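Local coordinates for GDSL-like Lipase/Acylhydrolase family protein (Neisseria meningitidis, PDB 4K7J), which probably removes O-acetyl groups from peptidoglycan, acting as an SGNH-family esterase with a catalytic triad, at residues K41-V46 and K79-G84. Residues are numbered along the deposited sequence; the frame is centred on the assembly and turned at random.
Sequences KKLQSV and KTWGDG
Leu43 of helix 38-47 and Trp81, the last residue of helix 68-81, join two helices at the edge of the alpha/beta fold characteristic of SGNH esterases. The contact is an apolar one between an aliphatic fork and an indole, and no hydrogen bond crosses it. Both methyls of Leu43 lie over the same face of the ring system. CD1 of Leu43 sits over the six-membered ring, 3.9 Å from its centroid and only 15° off the normal, a CH-pi contact whose shortest approach is 3.8 Å, to Trp81 CH2. The second methyl, CD2, lies toward the rim of the same face, above the CD2-CE3 bond, 4.0 Å from Trp81 CD2. CG2 of the preceding residue, Thr80, approaches the opposite face near its rim. With CG of Trp81 anti to its own carbonyl carbon (chi1 -68°), the indole projects toward helix 38-47 while the main chain turns off beyond it. One turn on from Leu43, Val46 meets the backbone: its CG1, anti to the backbone N, reaches the carbonyl of Trp81, 3.7 Å from O, in van der Waals contact. Helix 68-81 ends at Trp81, and Gly82 follows with a positive phi of 114°, where a side chain would press against the carbonyl O of Trp81; glycine, having none, takes this conformation readily, and the chain swings away toward strand 208-215. There Gly82 and Gly84 form backbone hydrogen bonds with Ile209, which the side chains of Leu43 and Trp81 also touch. Val372 of the C-terminal helix 354-373 packs against the same pair, and Phe54 of strand 53-60 meets Leu43, so the two helix ends are tied to an edge strand, its inner neighbour and the last helix of the domain.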
loop_
_atom_site.group_PDB
_atom_site.type_symbol
_atom_site.label_atom_id
_atom_site.label_comp_id
_atom_site.label_asym_id
_atom_site.label_seq_id
_atom_site.Cartn_x
_atom_site.Cartn_y
_atom_site.Cartn_z
ATOM N N LYS A 41 5.725 -15.866 12.831
ATOM C CA LYS A 41 5.341 -17.269 12.927
ATOM C C LYS A 41 4.504 -17.666 11.705
ATOM O O LYS A 41 4.687 -18.742 11.133
ATOM C CB LYS A 41 4.584 -17.523 14.232
ATOM C CG LYS A 41 4.263 -18.983 14.509
ATOM C CD LYS A 41 3.418 -19.129 15.769
ATOM C CE LYS A 41 4.221 -18.809 17.024
ATOM N NZ LYS A 41 5.253 -19.850 17.295
ATOM N N LYS A 42 3.616 -16.779 11.274
ATOM C CA LYS A 42 2.836 -17.058 10.069
ATOM C C LYS A 42 3.706 -17.047 8.802
ATOM O O LYS A 42 3.538 -17.900 7.930
ATOM C CB LYS A 42 1.654 -16.095 9.937
ATOM C CG LYS A 42 0.793 -16.361 8.715
ATOM C CD LYS A 42 -0.430 -15.453 8.665
ATOM C CE LYS A 42 -1.185 -15.672 7.367
ATOM N NZ LYS A 42 -2.393 -14.809 7.241
ATOM N N LEU A 43 4.644 -16.104 8.707
ATOM C CA LEU A 43 5.533 -16.048 7.538
ATOM C C LEU A 43 6.369 -17.314 7.417
ATOM O O LEU A 43 6.450 -17.904 6.336
ATOM C CB LEU A 43 6.460 -14.830 7.584
ATOM C CG LEU A 43 6.673 -14.064 6.270
ATOM C CD1 LEU A 43 8.024 -13.398 6.263
ATOM C CD2 LEU A 43 6.490 -14.912 5.013
ATOM N N GLN A 44 6.985 -17.733 8.525
ATOM C CA GLN A 44 7.794 -18.952 8.529
ATOM C C GLN A 44 7.003 -20.179 8.057
ATOM O O GLN A 44 7.486 -20.956 7.236
ATOM C CB GLN A 44 8.401 -19.215 9.916
ATOM C CG GLN A 44 9.352 -18.124 10.434
ATOM C CD GLN A 44 10.748 -18.173 9.818
ATOM O OE1 GLN A 44 10.977 -18.817 8.789
ATOM N NE2 GLN A 44 11.693 -17.489 10.457
ATOM N N SER A 45 5.786 -20.356 8.559
ATOM C CA SER A 45 5.002 -21.517 8.142
ATOM C C SER A 45 4.612 -21.432 6.671
ATOM O O SER A 45 4.596 -22.451 5.987
ATOM C CB SER A 45 3.790 -21.765 9.045
ATOM O OG SER A 45 3.051 -20.581 9.261
ATOM N N VAL A 46 4.313 -20.230 6.179
ATOM C CA VAL A 46 4.117 -20.044 4.739
ATOM C C VAL A 46 5.389 -20.451 4.010
ATOM O O VAL A 46 5.338 -21.184 3.017
ATOM C CB VAL A 46 3.770 -18.585 4.361
ATOM C CG1 VAL A 46 3.860 -18.400 2.856
ATOM C CG2 VAL A 46 2.379 -18.218 4.843
ATOM N N LYS A 79 8.852 -14.789 -5.258
ATOM C CA LYS A 79 9.805 -15.823 -5.651
ATOM C C LYS A 79 10.351 -16.548 -4.420
ATOM O O LYS A 79 10.481 -17.766 -4.399
ATOM C CB LYS A 79 10.952 -15.202 -6.460
ATOM C CG LYS A 79 10.567 -14.893 -7.892
ATOM C CD LYS A 79 10.259 -16.199 -8.644
ATOM C CE LYS A 79 9.995 -15.962 -10.127
ATOM N NZ LYS A 79 8.587 -15.560 -10.411
ATOM N N THR A 80 10.635 -15.783 -3.377
ATOM C CA THR A 80 11.195 -16.323 -2.156
ATOM C C THR A 80 10.196 -17.174 -1.367
ATOM O O THR A 80 10.552 -18.230 -0.846
ATOM C CB THR A 80 11.716 -15.180 -1.252
ATOM O OG1 THR A 80 12.735 -14.443 -1.948
ATOM C CG2 THR A 80 12.286 -15.729 0.048
ATOM N N TRP A 81 8.951 -16.719 -1.280
ATOM C CA TRP A 81 8.005 -17.320 -0.348
ATOM C C TRP A 81 6.692 -17.802 -0.987
ATOM O O TRP A 81 5.825 -18.356 -0.306
ATOM C CB TRP A 81 7.735 -16.355 0.807
ATOM C CG TRP A 81 8.917 -16.135 1.727
ATOM C CD1 TRP A 81 9.772 -17.088 2.205
ATOM C CD2 TRP A 81 9.368 -14.886 2.271
ATOM N NE1 TRP A 81 10.715 -16.512 3.019
ATOM C CE2 TRP A 81 10.495 -15.162 3.073
ATOM C CE3 TRP A 81 8.930 -13.562 2.157
ATOM C CZ2 TRP A 81 11.186 -14.167 3.761
ATOM C CZ3 TRP A 81 9.617 -12.571 2.841
ATOM C CH2 TRP A 81 10.734 -12.879 3.635
ATOM N N GLY A 82 6.547 -17.600 -2.292
ATOM C CA GLY A 82 5.369 -18.068 -2.993
ATOM C C GLY A 82 4.488 -16.960 -3.534
ATOM O O GLY A 82 4.272 -15.947 -2.871
ATOM N N ASP A 83 3.977 -17.165 -4.746
ATOM C CA ASP A 83 3.072 -16.216 -5.397
ATOM C C ASP A 83 1.659 -16.389 -4.868
ATOM O O ASP A 83 0.897 -17.197 -5.391
ATOM C CB ASP A 83 3.063 -16.436 -6.916
ATOM C CG ASP A 83 2.265 -15.362 -7.668
ATOM O OD1 ASP A 83 1.448 -14.629 -7.056
ATOM O OD2 ASP A 83 2.455 -15.252 -8.892
ATOM N N GLY A 84 1.301 -15.613 -3.853
ATOM C CA GLY A 84 -0.042 -15.663 -3.300
ATOM C C GLY A 84 -1.092 -14.913 -4.109
ATOM O O GLY A 84 -2.248 -14.852 -3.704
#